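Local coordinates for protein glycosyltransferase (Streptomyces viridochromogenes, PDB 2IUY) that probably transfers a sugar from a nucleotide-sugar donor during avilamycin A biosynthesis, as a retaining family GT-4 enzyme of the GT-B fold, at residues Thr266-Gly270 with Thr301-Pro306; Ser126-Gln130 with Gly274-Glu278. One frame throughout, in Å; residues are numbered along the deposited sequence.

Contact 1. Residues Thr266-Gly270 with Thr301-Pro306; sequences TPVVG and TLAGLP
CD1 of Leu305 lies against both Pro267 and Val269, CD2 reaches Val269 as well, and this apolar cluster carries the contact. CD1 of Leu305 lies 3.8 Å from CG of Pro267 and 3.9 Å from CG2 of Val269. The leucine side chain crosses both partners at about a right angle. CB of Leu305 points toward the strand segment, and CG stands anti to the carbonyl carbon (chi1 -68°), which sets CD1 between the two partners. CG2 of Val269 also touches the helix end, 4.1 Å from CG2 of Thr301 and 4.4 Å from CD1 of Leu302.

A second group of contacts sets carbon against backbone oxygen. CB of Pro267 packs 3.6 Å from O of Pro306, and the two proline rings touch beside it. CD2 of Leu305 rests 3.7 Å from O of Val268.

No hydrogen bond joins the two segments. The hydroxyl of Thr301 is bonded instead to Glu285.

Strand 268-270 runs between strands 234-237 and 284-286 in the parallel sheet of the C-terminal Rossmann-like domain. Helix 295-303 and the turn after it pack on this strand. Phe183 of helix 177-187 touches Val269 and Thr301, and Val311 of helix 308-319 touches both prolines.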
loop_
_atom_site.group_PDB
_atom_site.type_symbol
_atom_site.label_atom_id
_atom_site.label_comp_id
_atom_site.label_asym_id
_atom_site.label_seq_id
_atom_site.Cartn_x
_atom_site.Cartn_y
_atom_site.Cartn_z
ATOM N N THR A 266 -2.674 4.836 14.930
ATOM C CA THR A 266 -1.835 6.017 14.687
ATOM C C THR A 266 -2.449 6.933 13.625
ATOM O O THR A 266 -2.646 6.527 12.469
ATOM C CB THR A 266 -0.343 5.611 14.336
ATOM O OG1 THR A 266 0.206 4.895 15.455
ATOM C CG2 THR A 266 0.599 6.860 13.973
ATOM N N PRO A 267 -2.689 8.192 14.001
ATOM C CA PRO A 267 -3.325 9.130 13.080
ATOM C C PRO A 267 -2.305 9.582 12.019
ATOM O O PRO A 267 -1.104 9.308 12.141
ATOM C CB PRO A 267 -3.761 10.283 14.009
ATOM C CG PRO A 267 -2.634 10.316 15.069
ATOM C CD PRO A 267 -2.292 8.835 15.285
ATOM N N VAL A 268 -2.785 10.292 11.009
ATOM C CA VAL A 268 -1.976 10.576 9.833
ATOM C C VAL A 268 -2.093 12.036 9.499
ATOM O O VAL A 268 -3.169 12.568 9.451
ATOM C CB VAL A 268 -2.413 9.691 8.611
ATOM C CG1 VAL A 268 -1.550 9.997 7.371
ATOM C CG2 VAL A 268 -2.307 8.206 8.975
ATOM N N VAL A 269 -0.965 12.695 9.296
ATOM C CA VAL A 269 -0.967 13.973 8.585
ATOM C C VAL A 269 -0.513 13.704 7.146
ATOM O O VAL A 269 0.515 13.105 6.950
ATOM C CB VAL A 269 0.020 14.981 9.225
ATOM C CG1 VAL A 269 0.144 16.268 8.331
ATOM C CG2 VAL A 269 -0.392 15.285 10.635
ATOM N N GLY A 270 -1.273 14.142 6.151
ATOM C CA GLY A 270 -0.819 14.018 4.784
ATOM C C GLY A 270 -1.128 15.249 3.924
ATOM O O GLY A 270 -1.839 16.146 4.332
ATOM N N THR A 301 -2.499 21.400 14.212
ATOM C CA THR A 301 -2.836 20.276 13.334
ATOM C C THR A 301 -2.452 18.989 14.051
ATOM O O THR A 301 -3.253 18.089 14.148
ATOM C CB THR A 301 -2.120 20.366 11.960
ATOM O OG1 THR A 301 -2.798 21.320 11.145
ATOM C CG2 THR A 301 -2.123 19.008 11.222
ATOM N N LEU A 302 -1.233 18.925 14.569
ATOM C CA LEU A 302 -0.756 17.702 15.214
ATOM C C LEU A 302 -1.491 17.397 16.494
ATOM O O LEU A 302 -1.915 16.256 16.726
ATOM C CB LEU A 302 0.745 17.759 15.474
ATOM C CG LEU A 302 1.428 16.414 15.787
ATOM C CD1 LEU A 302 1.646 15.605 14.490
ATOM C CD2 LEU A 302 2.738 16.611 16.518
ATOM N N ALA A 303 -1.667 18.412 17.336
ATOM C CA ALA A 303 -2.309 18.191 18.625
ATOM C C ALA A 303 -3.839 17.941 18.519
ATOM O O ALA A 303 -4.420 17.349 19.430
ATOM C CB ALA A 303 -1.972 19.319 19.611
ATOM N N GLY A 304 -4.478 18.360 17.422
ATOM C CA GLY A 304 -5.895 18.040 17.186
ATOM C C GLY A 304 -6.232 16.700 16.496
ATOM O O GLY A 304 -7.425 16.406 16.219
ATOM N N LEU A 305 -5.211 15.879 16.189
ATOM C CA LEU A 305 -5.473 14.619 15.435
ATOM C C LEU A 305 -6.320 13.660 16.310
ATOM O O LEU A 305 -6.290 13.756 17.552
ATOM C CB LEU A 305 -4.173 13.919 14.982
ATOM C CG LEU A 305 -3.253 14.529 13.908
ATOM C CD1 LEU A 305 -1.895 13.844 13.927
ATOM C CD2 LEU A 305 -3.863 14.455 12.514
ATOM N N PRO A 306 -7.078 12.756 15.660
ATOM C CA PRO A 306 -7.874 11.740 16.363
ATOM C C PRO A 306 -7.003 10.802 17.177
ATOM O O PRO A 306 -5.802 10.681 16.918
ATOM C CB PRO A 306 -8.610 11.037 15.233
ATOM C CG PRO A 306 -7.758 11.282 14.037
ATOM C CD PRO A 306 -7.266 12.656 14.200
#

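Contact 2. Residues Ser126-Gln130 with Gly274-Glu278; sequences SSRAQ and GCLAE
Glu278 reaches across to the start of helix 128-133 and grips two successive backbone N-H groups. Arg128 N donates to OE1 of Glu278 at 2.9 Å, and Ala129 N donates to OE2 of the same residue at 2.8 Å. Each oxygen is met on its syn side, from somewhat out of the carboxylate plane. The second bond is the straighter, with an angle of 158° at the hydrogen against 144°. The glutamate chain is extended beyond CG, which carries the carboxylate to the helix end.

The tight part lies beside these bonds. CB of Ser127 sits only 3.4 Å from CB of Cys275, closer than usual for two carbons. OG of Ser127 caps its own helix by accepting from Gln130 N at 3.1 Å, and it also bonds to O of Pro253. CB of Ala129 lies 3.5 Å from O of Gly274.

The side of Arg128 is exposed and looser. Its chain bends at chi3 and lays one guanidinium face over CG of Glu278, with NH2 3.6 Å from that carbon. The guanidinium and carboxylate planes are stacked, 23° apart. No guanidinium N-H points at the carboxylate, so the charges are near without forming a salt bridge.

Glu278 of the C-terminal domain thus binds an N-terminal-domain helix, bridging the GT-B fold. The helix end and the arginine charge would probably stabilise its negative form.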
loop_
_atom_site.group_PDB
_atom_site.type_symbol
_atom_site.label_atom_id
_atom_site.label_comp_id
_atom_site.label_asym_id
_atom_site.label_seq_id
_atom_site.Cartn_x
_atom_site.Cartn_y
_atom_site.Cartn_z
ATOM N N SER A 126 -7.307 1.882 -6.627
ATOM C CA SER A 126 -7.433 2.029 -5.157
ATOM C C SER A 126 -8.059 3.365 -4.749
ATOM O O SER A 126 -8.469 3.538 -3.588
ATOM C CB SER A 126 -6.119 1.763 -4.396
ATOM O OG SER A 126 -5.014 2.212 -5.135
ATOM N N SER A 127 -8.142 4.309 -5.688
ATOM C CA SER A 127 -8.783 5.588 -5.391
ATOM C C SER A 127 -9.460 6.193 -6.622
ATOM O O SER A 127 -9.134 5.857 -7.745
ATOM C CB SER A 127 -7.781 6.564 -4.754
ATOM O OG SER A 127 -6.775 6.977 -5.678
ATOM N N ARG A 128 -10.434 7.068 -6.399
ATOM C CA ARG A 128 -10.999 7.898 -7.490
ATOM C C ARG A 128 -9.947 8.763 -8.207
ATOM O O ARG A 128 -10.001 8.880 -9.403
ATOM C CB ARG A 128 -12.103 8.836 -6.964
ATOM C CG ARG A 128 -13.408 8.134 -6.551
ATOM C CD ARG A 128 -14.497 9.184 -6.065
ATOM N NE ARG A 128 -14.422 9.499 -4.623
ATOM C CZ ARG A 128 -13.974 10.647 -4.082
ATOM N NH1 ARG A 128 -13.496 11.656 -4.843
ATOM N NH2 ARG A 128 -13.987 10.794 -2.755
ATOM N N ALA A 129 -9.037 9.401 -7.462
ATOM C CA ALA A 129 -7.981 10.252 -8.062
ATOM C C ALA A 129 -7.114 9.427 -8.988
ATOM O O ALA A 129 -6.885 9.808 -10.115
ATOM C CB ALA A 129 -7.139 10.904 -6.992
ATOM N N GLN A 130 -6.707 8.236 -8.548
ATOM C CA GLN A 130 -5.944 7.338 -9.424
ATOM C C GLN A 130 -6.767 6.921 -10.646
ATOM O O GLN A 130 -6.297 7.023 -11.771
ATOM C CB GLN A 130 -5.503 6.103 -8.662
ATOM C CG GLN A 130 -4.545 5.228 -9.399
ATOM C CD GLN A 130 -4.638 3.792 -8.969
ATOM O OE1 GLN A 130 -5.618 3.401 -8.345
ATOM N NE2 GLN A 130 -3.630 2.986 -9.307
ATOM N N GLY A 274 -3.228 12.768 -4.858
ATOM C CA GLY A 274 -3.769 11.479 -5.313
ATOM C C GLY A 274 -4.812 10.950 -4.340
ATOM O O GLY A 274 -5.663 11.676 -3.895
ATOM N N CYS A 275 -4.652 9.709 -3.926
ATOM C CA CYS A 275 -5.577 9.061 -2.976
ATOM C C CYS A 275 -5.611 9.725 -1.592
ATOM O O CYS A 275 -6.574 9.556 -0.833
ATOM C CB CYS A 275 -5.172 7.596 -2.825
ATOM S SG CYS A 275 -3.678 7.313 -1.826
ATOM N N LEU A 276 -4.558 10.457 -1.228
ATOM C CA LEU A 276 -4.505 11.034 0.122
ATOM C C LEU A 276 -5.684 11.946 0.486
ATOM O O LEU A 276 -6.189 11.914 1.618
ATOM C CB LEU A 276 -3.167 11.722 0.357
ATOM C CG LEU A 276 -1.988 10.739 0.193
ATOM C CD1 LEU A 276 -0.679 11.532 0.253
ATOM C CD2 LEU A 276 -1.992 9.624 1.274
ATOM N N ALA A 277 -6.123 12.757 -0.465
ATOM C CA ALA A 277 -7.324 13.587 -0.277
ATOM C C ALA A 277 -8.552 12.761 0.205
ATOM O O ALA A 277 -9.416 13.271 0.918
ATOM C CB ALA A 277 -7.636 14.363 -1.595
ATOM N N GLU A 278 -8.605 11.502 -0.197
ATOM C CA GLU A 278 -9.774 10.614 0.010
ATOM C C GLU A 278 -9.724 9.873 1.334
ATOM O O GLU A 278 -10.769 9.641 1.968
ATOM C CB GLU A 278 -9.888 9.601 -1.160
ATOM C CG GLU A 278 -10.394 10.234 -2.508
ATOM C CD GLU A 278 -10.136 9.326 -3.725
ATOM O OE1 GLU A 278 -10.572 8.164 -3.715
ATOM O OE2 GLU A 278 -9.459 9.757 -4.673
#

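In the fold
The two contacts have centres 19 Å apart and adjoin in the sequence: strand 268-270 of contact 1 runs on toward helix 276-279 of contact 2. Contact 1 lies within the C-terminal domain. Contact 2 joins the two halves of the GT-B fold, since helix 128-133 follows the last strand of the N-terminal sheet. Both come near residues seen to bind UDP, although no UDP is bound in this model. The side chain of Val268 is about 6 Å from that of Val257 and about 8 Å from that of Glu260. The side chain of Cys275 is about 8 Å from that of Lys175.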